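Local coordinates for putative capsular polysaccharide biosynthesis protein (Streptococcus pneumoniae serotype 4, PDB 6EWJ) that is probably a pyridoxal phosphate-dependent sugar aminotransferase of the DegT/DnrJ/EryC1 family, essential in pneumococcal teichoic acid biosynthesis, at residues I36-P40 against K41-L45; L51-T55 against P56-C60; S95-H99 against V100-P104. All coordinates share one frame; numbering follows the deposited sequence.

Contact 1: I36-P40 against K41-L45; sequences ITTGP and KTKEL
G39 O accepts the backbone N-H of K43 at 3.3 Å, the bond that opens the first turn of helix 40-53. G39 is the N-cap of this helix, and P40 is its first residue. The bond is nearly straight at the hydrogen, 163°. One residue on, E44 N gives its hydrogen to P40 O at 2.9 Å.

The amides at the start of the helix find an acceptor in D268, the first residue of helix 268-299. Its carboxylate takes hydrogen bonds from K41 N and T42 N and a weak one from G39 N. The negative charge there probably suits the positive end of the helix dipole. P40 has no N-H to satisfy, which fits the first turn of a helix.

The charged and hydroxyl groups lead off to other partners. K41 NZ forms a salt bridge with D29 of helix 21-31, and E44 OE1 forms one with R47. T38 OG1 bonds to N265 ND2 and M266 O. T42 OG1 makes a weak hydrogen bond to that same M266 O.

The methyl of T38 touches the first turn: CG2, anti to the backbone N (chi1 -53°), lies 4.1 Å from T42 CG2. K43 CG passes 3.5 Å from G39 O; the bend at chi2 (-40°) then directs the rest of the chain past T38. At the far end, K43 NZ comes to 3.7 Å from T38 CG2.

Contact 2: L51-T55 against P56-C60; sequences LYTQT and PKTVC
T55 and P56 meet at the bend between helix 40-53 and strand 58-61, and the T55 side chain can be followed outward from there. Its CB lies 3.4 Å from P56 CD, a closeness set by the peptide link between the two residues. From CB the two branches part. OG1 sits between the backbone N and the carbonyl carbon (chi1 49°), which brings it beside T53 in the last turn of the helix. There it makes a hydrogen bond with T53 OG1 at 2.8 Å, in which either hydroxyl could be the donor. T216 OG1 on the neighbouring strand 213-217 is a second partner of T55 OG1.

The helix ends here in a Schellman motif. Q54 is its C-prime residue, with a positive phi of 56°. T55 N reaches back to S50 O, and Q54 N makes a weak bond to L51 O. The chain can then turn into strand 58-61, an outermost strand of the seven-stranded sheet within this chain.

T58 stands across from the two threonines, its side chain at about a right angle to that of T55. The hydroxyls T55 OG1 and T58 OG1 stay 3.9 Å apart. A water joins the two sides instead. It lies 2.6 Å from T53 OG1 and 2.8 Å from T58 OG1, hydrogen-bonded to both. T58 OG1 also bonds to S50 OG of the helix, and T53 OG1 to L49 O, one turn before it. K57 leaves the turn on another course: its NZ forms a salt bridge with E226, and it makes a cation-pi contact with Y229.

Contact 3: S95-H99 against V100-P104; sequences SVITH and VGATP
I97 and P104 lie alongside one another, their side chains pointing opposite ways. I97 CG2 makes the nearest side-chain approach, 3.8 Å from P104 CG. The same methyl lies 3.6 Å from A102 CB, so one branch of I97 meets both residues. It is placed by a chi1 of -59°, which sets CG2 anti to the backbone N and close to the carbonyl side. T98 comes at the proline from another direction. Its side chain crosses that of P104 at about a right angle, with CG2 3.8 Å from P104 CG.

The branches of T98 do different work. While CG2 packs on proline, OG1 bonds back to S95 O at 2.7 Å, in the carbonyl plane and on a lone pair. S95 O also accepts H99 N. This oxygen lies over one face of the H99 ring, offset toward its rim. The imidazole itself points to other partners: ND1 bonds to E69, and NE2 bonds to P260 O of the second subunit, whose Y262 stacks on the ring.

Between these side chains the helix ends in a Schellman motif, inside the beta-alpha-beta unit of strand 82-86, helix 92-99 and strand 103-107. G101 has a positive phi of 87°, and its N bonds to T98 O at 3.0 Å. A102 N makes a weak bond to I97 O. V100 N still bonds to V96 O in the helical manner, while V100 CG2 lies 3.3 Å from I97 O.

The chemistry divides accordingly. Backbone bonds close the turn. Carbon contacts of I97 and T98 hold A102 and P104, at the entry to the strand, against the helix. H99, bonded to E69 in its own chain and to P260 O of the second subunit, links the helix end to both.

The three contacts follow one another along the chain, and none nests in or crosses another. Contact 1 closes the turn from the loop after helix 21-31 into helix 40-53. Contact 2 closes the turn at the other end of that helix, leading into strand 58-61, an outermost strand of the sheet within this chain. The two also touch, where L45 CD2 and T42 CG2 pack on C60. Contact 3 comes after helix 64-74 and strand 82-86. It closes the turn from helix 92-99 into strand 103-107, the other outermost strand. Its centre lies about 26 Å from that of contact 2. Contacts 1 and 3 both reach the second subunit.

Contact 1: I36-P40 against K41-L45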
ATOM      1  N   ILE A  36       6.057  -2.861 -15.260  1.00 25.44           N
ATOM      2  CA  ILE A  36       5.753  -3.864 -14.231  1.00 24.24           C
ATOM      3  C   ILE A  36       5.022  -3.317 -13.012  1.00 22.76           C
ATOM      4  O   ILE A  36       4.355  -4.082 -12.338  1.00 21.78           O
ATOM      5  CB  ILE A  36       6.970  -4.713 -13.800  1.00 24.86           C
ATOM      6  CG1 ILE A  36       8.114  -3.816 -13.261  1.00 25.28           C
ATOM      7  CG2 ILE A  36       7.425  -5.578 -14.953  1.00 26.06           C
ATOM      8  CD1 ILE A  36       9.211  -4.592 -12.579  1.00 25.50           C
ATOM      9  N   THR A  37       5.119  -2.016 -12.733  1.00 21.84           N
ATOM     10  CA  THR A  37       4.205  -1.381 -11.781  1.00 20.93           C
ATOM     11  C   THR A  37       3.017  -0.778 -12.562  1.00 20.38           C
ATOM     12  O   THR A  37       2.678  -1.304 -13.630  1.00 20.48           O
ATOM     13  CB  THR A  37       4.926  -0.403 -10.806  1.00 21.33           C
ATOM     14  OG1 THR A  37       4.019   0.021  -9.780  1.00 20.54           O
ATOM     15  CG2 THR A  37       5.538   0.805 -11.510  1.00 21.66           C
ATOM     16  N   THR A  38       2.382   0.262 -12.025  1.00 19.73           N
ATOM     17  CA  THR A  38       1.210   0.885 -12.661  1.00 19.83           C
ATOM     18  C   THR A  38       1.488   1.288 -14.123  1.00 20.58           C
ATOM     19  O   THR A  38       2.451   1.997 -14.435  1.00 20.69           O
ATOM     20  CB  THR A  38       0.721   2.125 -11.867  1.00 19.39           C
ATOM     21  OG1 THR A  38       0.517   1.764 -10.489  1.00 18.59           O
ATOM     22  CG2 THR A  38      -0.628   2.689 -12.433  1.00 19.26           C
ATOM     23  N   GLY A  39       0.685   0.768 -15.028  1.00 21.18           N
ATOM     24  CA  GLY A  39       0.906   1.016 -16.461  1.00 22.36           C
ATOM     25  C   GLY A  39      -0.378   0.871 -17.267  1.00 23.27           C
ATOM     26  O   GLY A  39      -1.476   1.092 -16.717  1.00 22.56           O
ATOM     27  N   PRO A  40      -0.250   0.576 -18.577  1.00 24.83           N
ATOM     28  CA  PRO A  40      -1.437   0.526 -19.459  1.00 25.07           C
ATOM     29  C   PRO A  40      -2.463  -0.524 -19.064  1.00 25.17           C
ATOM     30  O   PRO A  40      -3.642  -0.261 -19.175  1.00 24.09           O
ATOM     31  CB  PRO A  40      -0.874   0.230 -20.860  1.00 26.43           C
ATOM     32  CG  PRO A  40       0.605   0.201 -20.739  1.00 26.56           C
ATOM     33  CD  PRO A  40       1.005   0.265 -19.286  1.00 25.40           C
ATOM     34  N   LYS A  41      -2.015  -1.674 -18.555  1.00 25.42           N
ATOM     35  CA  LYS A  41      -2.952  -2.714 -18.100  1.00 25.89           C
ATOM     36  C   LYS A  41      -3.811  -2.260 -16.929  1.00 23.89           C
ATOM     37  O   LYS A  41      -5.002  -2.569 -16.880  1.00 23.11           O
ATOM     38  CB  LYS A  41      -2.238  -4.037 -17.782  1.00 26.82           C
ATOM     39  CG  LYS A  41      -1.592  -4.668 -19.026  1.00 28.91           C
ATOM     40  CD  LYS A  41      -1.368  -6.150 -18.796  1.00 30.56           C
ATOM     41  CE  LYS A  41      -0.430  -6.861 -19.769  1.00 31.48           C
ATOM     42  NZ  LYS A  41      -0.555  -6.341 -21.132  1.00 33.97           N
ATOM     43  N   THR A  42      -3.217  -1.522 -15.996  1.00 22.25           N
ATOM     44  CA  THR A  42      -4.003  -0.947 -14.888  1.00 21.69           C
ATOM     45  C   THR A  42      -5.096   0.032 -15.388  1.00 21.61           C
ATOM     46  O   THR A  42      -6.224  -0.070 -14.982  1.00 19.98           O
ATOM     47  CB  THR A  42      -3.103  -0.346 -13.774  1.00 20.95           C
ATOM     48  OG1 THR A  42      -2.316  -1.395 -13.206  1.00 19.90           O
ATOM     49  CG2 THR A  42      -3.922   0.296 -12.663  1.00 20.41           C
ATOM     50  N   LYS A  43      -4.743   0.895 -16.341  1.00 23.02           N
ATOM     51  CA  LYS A  43      -5.705   1.824 -16.947  1.00 24.03           C
ATOM     52  C   LYS A  43      -6.793   1.042 -17.699  1.00 23.81           C
ATOM     53  O   LYS A  43      -7.960   1.349 -17.571  1.00 23.85           O
ATOM     54  CB  LYS A  43      -5.014   2.885 -17.836  1.00 25.95           C
ATOM     55  CG  LYS A  43      -3.860   3.653 -17.160  1.00 26.59           C
ATOM     56  CD  LYS A  43      -4.109   4.025 -15.699  1.00 27.04           C
ATOM     57  CE  LYS A  43      -3.024   4.933 -15.122  1.00 27.67           C
ATOM     58  NZ  LYS A  43      -3.105   5.179 -13.648  1.00 26.95           N
ATOM     59  N   GLU A  44      -6.422  -0.011 -18.403  1.00 24.55           N
ATOM     60  CA  GLU A  44      -7.400  -0.821 -19.158  1.00 25.61           C
ATOM     61  C   GLU A  44      -8.304  -1.546 -18.156  1.00 23.99           C
ATOM     62  O   GLU A  44      -9.501  -1.611 -18.385  1.00 22.80           O
ATOM     63  CB  GLU A  44      -6.698  -1.812 -20.099  1.00 27.87           C
ATOM     64  CG  GLU A  44      -7.593  -2.726 -20.933  1.00 30.63           C
ATOM     65  CD  GLU A  44      -8.443  -2.024 -21.995  1.00 32.44           C
ATOM     66  OE1 GLU A  44      -8.351  -0.785 -22.176  1.00 35.17           O
ATOM     67  OE2 GLU A  44      -9.260  -2.715 -22.639  1.00 35.67           O
ATOM     68  N   LEU A  45      -7.747  -2.013 -17.032  1.00 21.79           N
ATOM     69  CA  LEU A  45      -8.594  -2.693 -16.023  1.00 21.31           C
ATOM     70  C   LEU A  45      -9.635  -1.750 -15.407  1.00 20.66           C
ATOM     71  O   LEU A  45     -10.804  -2.111 -15.273  1.00 21.23           O
ATOM     72  CB  LEU A  45      -7.779  -3.379 -14.928  1.00 20.34           C
ATOM     73  CG  LEU A  45      -8.635  -4.099 -13.847  1.00 20.03           C
ATOM     74  CD1 LEU A  45      -9.526  -5.219 -14.403  1.00 20.43           C
ATOM     75  CD2 LEU A  45      -7.735  -4.605 -12.747  1.00 19.51           C
TER

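Contact 2: L51-T55 against P56-C60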
ATOM      1  N   LEU A  51     -17.096   0.035 -16.943  1.00 24.78           N
ATOM      2  CA  LEU A  51     -18.183  -0.494 -17.764  1.00 26.36           C
ATOM      3  C   LEU A  51     -18.966  -1.585 -17.041  1.00 25.57           C
ATOM      4  O   LEU A  51     -20.218  -1.615 -17.096  1.00 25.75           O
ATOM      5  CB  LEU A  51     -17.676  -1.017 -19.106  1.00 27.81           C
ATOM      6  CG  LEU A  51     -17.072   0.046 -20.003  1.00 29.23           C
ATOM      7  CD1 LEU A  51     -16.272  -0.628 -21.102  1.00 30.48           C
ATOM      8  CD2 LEU A  51     -18.124   0.977 -20.634  1.00 30.89           C
ATOM      9  N   TYR A  52     -18.253  -2.497 -16.403  1.00 24.56           N
ATOM     10  CA  TYR A  52     -18.883  -3.593 -15.653  1.00 24.53           C
ATOM     11  C   TYR A  52     -19.746  -3.087 -14.490  1.00 24.06           C
ATOM     12  O   TYR A  52     -20.845  -3.619 -14.271  1.00 24.51           O
ATOM     13  CB  TYR A  52     -17.838  -4.612 -15.165  1.00 24.06           C
ATOM     14  CG  TYR A  52     -18.402  -5.838 -14.507  1.00 23.84           C
ATOM     15  CD1 TYR A  52     -18.958  -6.860 -15.251  1.00 25.22           C
ATOM     16  CD2 TYR A  52     -18.356  -5.996 -13.126  1.00 23.49           C
ATOM     17  CE1 TYR A  52     -19.506  -8.002 -14.644  1.00 25.38           C
ATOM     18  CE2 TYR A  52     -18.885  -7.135 -12.519  1.00 23.29           C
ATOM     19  CZ  TYR A  52     -19.474  -8.128 -13.292  1.00 24.15           C
ATOM     20  OH  TYR A  52     -20.019  -9.271 -12.691  1.00 23.83           O
ATOM     21  N   THR A  53     -19.272  -2.087 -13.757  1.00 23.19           N
ATOM     22  CA  THR A  53     -20.021  -1.537 -12.621  1.00 23.38           C
ATOM     23  C   THR A  53     -20.922  -0.355 -13.003  1.00 24.40           C
ATOM     24  O   THR A  53     -21.614   0.193 -12.136  1.00 23.98           O
ATOM     25  CB  THR A  53     -19.099  -1.095 -11.427  1.00 22.01           C
ATOM     26  OG1 THR A  53     -18.199  -0.079 -11.866  1.00 21.74           O
ATOM     27  CG2 THR A  53     -18.359  -2.290 -10.822  1.00 21.11           C
ATOM     28  N   GLN A  54     -20.938   0.022 -14.289  1.00 26.07           N
ATOM     29  CA  GLN A  54     -21.758   1.137 -14.787  1.00 27.02           C
ATOM     30  C   GLN A  54     -21.459   2.442 -14.034  1.00 26.31           C
ATOM     31  O   GLN A  54     -22.360   3.178 -13.623  1.00 26.20           O
ATOM     32  CB  GLN A  54     -23.260   0.797 -14.774  1.00 29.04           C
ATOM     33  CG  GLN A  54     -23.549  -0.367 -15.709  1.00 31.23           C
ATOM     34  CD  GLN A  54     -25.011  -0.745 -15.796  1.00 32.87           C
ATOM     35  OE1 GLN A  54     -25.891   0.082 -15.607  1.00 34.49           O
ATOM     36  NE2 GLN A  54     -25.272  -2.014 -16.059  1.00 34.35           N
ATOM     37  N   THR A  55     -20.165   2.710 -13.888  1.00 25.53           N
ATOM     38  CA  THR A  55     -19.696   3.959 -13.295  1.00 25.43           C
ATOM     39  C   THR A  55     -18.756   4.597 -14.266  1.00 25.51           C
ATOM     40  O   THR A  55     -18.255   3.914 -15.152  1.00 25.68           O
ATOM     41  CB  THR A  55     -18.962   3.713 -11.956  1.00 24.65           C
ATOM     42  OG1 THR A  55     -17.997   2.667 -12.127  1.00 24.17           O
ATOM     43  CG2 THR A  55     -19.948   3.347 -10.881  1.00 24.54           C
ATOM     44  N   PRO A  56     -18.511   5.902 -14.129  1.00 25.85           N
ATOM     45  CA  PRO A  56     -17.702   6.577 -15.166  1.00 26.19           C
ATOM     46  C   PRO A  56     -16.232   6.319 -15.069  1.00 25.22           C
ATOM     47  O   PRO A  56     -15.553   6.233 -16.091  1.00 25.20           O
ATOM     48  CB  PRO A  56     -18.037   8.076 -14.981  1.00 27.25           C
ATOM     49  CG  PRO A  56     -18.556   8.186 -13.615  1.00 27.27           C
ATOM     50  CD  PRO A  56     -19.251   6.866 -13.307  1.00 26.65           C
ATOM     51  N   LYS A  57     -15.720   6.179 -13.846  1.00 23.87           N
ATOM     52  CA  LYS A  57     -14.281   6.008 -13.660  1.00 23.58           C
ATOM     53  C   LYS A  57     -14.041   5.080 -12.493  1.00 21.65           C
ATOM     54  O   LYS A  57     -14.820   5.093 -11.544  1.00 20.49           O
ATOM     55  CB  LYS A  57     -13.610   7.330 -13.321  1.00 24.47           C
ATOM     56  CG  LYS A  57     -13.715   8.452 -14.323  1.00 26.32           C
ATOM     57  CD  LYS A  57     -12.984   8.191 -15.628  1.00 28.13           C
ATOM     58  CE  LYS A  57     -11.469   8.254 -15.497  1.00 28.21           C
ATOM     59  NZ  LYS A  57     -10.847   8.412 -16.862  1.00 29.59           N
ATOM     60  N   THR A  58     -12.963   4.291 -12.583  1.00 20.59           N
ATOM     61  CA  THR A  58     -12.541   3.430 -11.465  1.00 19.73           C
ATOM     62  C   THR A  58     -11.047   3.679 -11.179  1.00 19.58           C
ATOM     63  O   THR A  58     -10.264   3.939 -12.118  1.00 19.72           O
ATOM     64  CB  THR A  58     -12.800   1.982 -11.805  1.00 19.43           C
ATOM     65  OG1 THR A  58     -14.206   1.831 -12.070  1.00 19.68           O
ATOM     66  CG2 THR A  58     -12.392   1.050 -10.693  1.00 18.78           C
ATOM     67  N   VAL A  59     -10.697   3.637  -9.903  1.00 18.73           N
ATOM     68  CA  VAL A  59      -9.303   3.822  -9.433  1.00 18.96           C
ATOM     69  C   VAL A  59      -8.879   2.505  -8.820  1.00 18.27           C
ATOM     70  O   VAL A  59      -9.439   2.071  -7.810  1.00 17.88           O
ATOM     71  CB  VAL A  59      -9.195   4.928  -8.392  1.00 19.14           C
ATOM     72  CG1 VAL A  59      -7.732   5.082  -7.932  1.00 19.46           C
ATOM     73  CG2 VAL A  59      -9.735   6.217  -8.938  1.00 20.15           C
ATOM     74  N   CYS A  60      -7.978   1.822  -9.503  1.00 18.58           N
ATOM     75  CA  CYS A  60      -7.533   0.508  -9.076  1.00 18.13           C
ATOM     76  C   CYS A  60      -6.363   0.742  -8.128  1.00 18.09           C
ATOM     77  O   CYS A  60      -5.482   1.576  -8.406  1.00 17.42           O
ATOM     78  CB  CYS A  60      -7.073  -0.339 -10.230  1.00 19.13           C
ATOM     79  SG  CYS A  60      -8.421  -1.192 -11.040  1.00 21.40           S
TER
HETATM   80  O   HOH W   1     -15.858  -0.008 -10.686  1.00 16.32           O

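Contact 3: S95-H99 against V100-P104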
ATOM      1  N   SER A  95     -11.594   0.359  10.737  1.00 19.20           N
ATOM      2  CA  SER A  95     -10.242   0.810  11.022  1.00 19.05           C
ATOM      3  C   SER A  95      -9.851   2.045  10.224  1.00 18.52           C
ATOM      4  O   SER A  95      -9.173   2.926  10.739  1.00 19.47           O
ATOM      5  CB  SER A  95      -9.229  -0.286  10.712  1.00 18.72           C
ATOM      6  OG  SER A  95      -9.257  -0.644   9.359  1.00 17.65           O
ATOM      7  N   VAL A  96     -10.332   2.143   9.003  1.00 17.12           N
ATOM      8  CA  VAL A  96     -10.013   3.319   8.173  1.00 17.11           C
ATOM      9  C   VAL A  96     -10.569   4.624   8.735  1.00 17.69           C
ATOM     10  O   VAL A  96     -10.031   5.686   8.469  1.00 18.14           O
ATOM     11  CB  VAL A  96     -10.472   3.128   6.692  1.00 16.44           C
ATOM     12  CG1 VAL A  96      -9.801   1.901   6.041  1.00 15.87           C
ATOM     13  CG2 VAL A  96     -11.956   3.050   6.565  1.00 16.57           C
ATOM     14  N   ILE A  97     -11.669   4.533   9.490  1.00 18.04           N
ATOM     15  CA  ILE A  97     -12.266   5.686  10.145  1.00 18.78           C
ATOM     16  C   ILE A  97     -11.275   6.222  11.145  1.00 19.73           C
ATOM     17  O   ILE A  97     -11.010   7.446  11.207  1.00 20.50           O
ATOM     18  CB  ILE A  97     -13.570   5.327  10.854  1.00 19.06           C
ATOM     19  CG1 ILE A  97     -14.589   4.746   9.843  1.00 18.76           C
ATOM     20  CG2 ILE A  97     -14.138   6.556  11.552  1.00 19.80           C
ATOM     21  CD1 ILE A  97     -15.747   4.026  10.474  1.00 19.26           C
ATOM     22  N   THR A  98     -10.658   5.311  11.895  1.00 19.97           N
ATOM     23  CA  THR A  98      -9.684   5.738  12.908  1.00 20.88           C
ATOM     24  C   THR A  98      -8.425   6.250  12.211  1.00 20.99           C
ATOM     25  O   THR A  98      -7.771   7.177  12.719  1.00 22.02           O
ATOM     26  CB  THR A  98      -9.353   4.640  13.931  1.00 21.09           C
ATOM     27  OG1 THR A  98      -8.657   3.571  13.295  1.00 20.95           O
ATOM     28  CG2 THR A  98     -10.635   4.090  14.576  1.00 21.40           C
ATOM     29  N   HIS A  99      -8.084   5.688  11.054  1.00 20.35           N
ATOM     30  CA  HIS A  99      -6.914   6.150  10.315  1.00 20.01           C
ATOM     31  C   HIS A  99      -6.952   7.611   9.947  1.00 21.08           C
ATOM     32  O   HIS A  99      -5.922   8.305  10.050  1.00 21.28           O
ATOM     33  CB  HIS A  99      -6.671   5.354   9.053  1.00 18.89           C
ATOM     34  CG  HIS A  99      -6.306   3.928   9.302  1.00 18.53           C
ATOM     35  ND1 HIS A  99      -6.090   3.035   8.277  1.00 17.65           N
ATOM     36  CD2 HIS A  99      -6.115   3.237  10.456  1.00 18.37           C
ATOM     37  CE1 HIS A  99      -5.803   1.851   8.778  1.00 17.48           C
ATOM     38  NE2 HIS A  99      -5.855   1.937  10.106  1.00 17.90           N
ATOM     39  N   VAL A 100      -8.120   8.105   9.551  1.00 20.48           N
ATOM     40  CA  VAL A 100      -8.268   9.509   9.187  1.00 21.14           C
ATOM     41  C   VAL A 100      -8.580  10.390  10.385  1.00 22.16           C
ATOM     42  O   VAL A 100      -8.724  11.601  10.265  1.00 22.97           O
ATOM     43  CB  VAL A 100      -9.342   9.700   8.073  1.00 20.99           C
ATOM     44  CG1 VAL A 100      -8.983   8.887   6.875  1.00 20.18           C
ATOM     45  CG2 VAL A 100     -10.751   9.351   8.575  1.00 21.56           C
ATOM     46  N   GLY A 101      -8.716   9.772  11.560  1.00 22.20           N
ATOM     47  CA  GLY A 101      -8.930  10.480  12.802  1.00 23.27           C
ATOM     48  C   GLY A 101     -10.371  10.799  13.135  1.00 23.30           C
ATOM     49  O   GLY A 101     -10.609  11.561  14.041  1.00 24.12           O
ATOM     50  N   ALA A 102     -11.310  10.253  12.369  1.00 22.82           N
ATOM     51  CA  ALA A 102     -12.726  10.398  12.629  1.00 23.44           C
ATOM     52  C   ALA A 102     -13.173   9.422  13.726  1.00 23.53           C
ATOM     53  O   ALA A 102     -12.430   8.536  14.134  1.00 23.19           O
ATOM     54  CB  ALA A 102     -13.535  10.147  11.363  1.00 22.45           C
ATOM     55  N   THR A 103     -14.399   9.612  14.187  1.00 24.62           N
ATOM     56  CA  THR A 103     -14.983   8.818  15.255  1.00 24.82           C
ATOM     57  C   THR A 103     -15.935   7.782  14.680  1.00 24.55           C
ATOM     58  O   THR A 103     -16.946   8.141  14.053  1.00 25.56           O
ATOM     59  CB  THR A 103     -15.731   9.710  16.250  1.00 26.07           C
ATOM     60  OG1 THR A 103     -14.862  10.753  16.686  1.00 27.06           O
ATOM     61  CG2 THR A 103     -16.185   8.898  17.491  1.00 26.21           C
ATOM     62  N   PRO A 104     -15.615   6.481  14.851  1.00 23.76           N
ATOM     63  CA  PRO A 104     -16.615   5.491  14.405  1.00 23.10           C
ATOM     64  C   PRO A 104     -17.863   5.531  15.278  1.00 24.21           C
ATOM     65  O   PRO A 104     -17.745   5.768  16.480  1.00 24.00           O
ATOM     66  CB  PRO A 104     -15.907   4.155  14.605  1.00 22.37           C
ATOM     67  CG  PRO A 104     -14.436   4.507  14.781  1.00 22.31           C
ATOM     68  CD  PRO A 104     -14.416   5.850  15.421  1.00 22.92           C
TER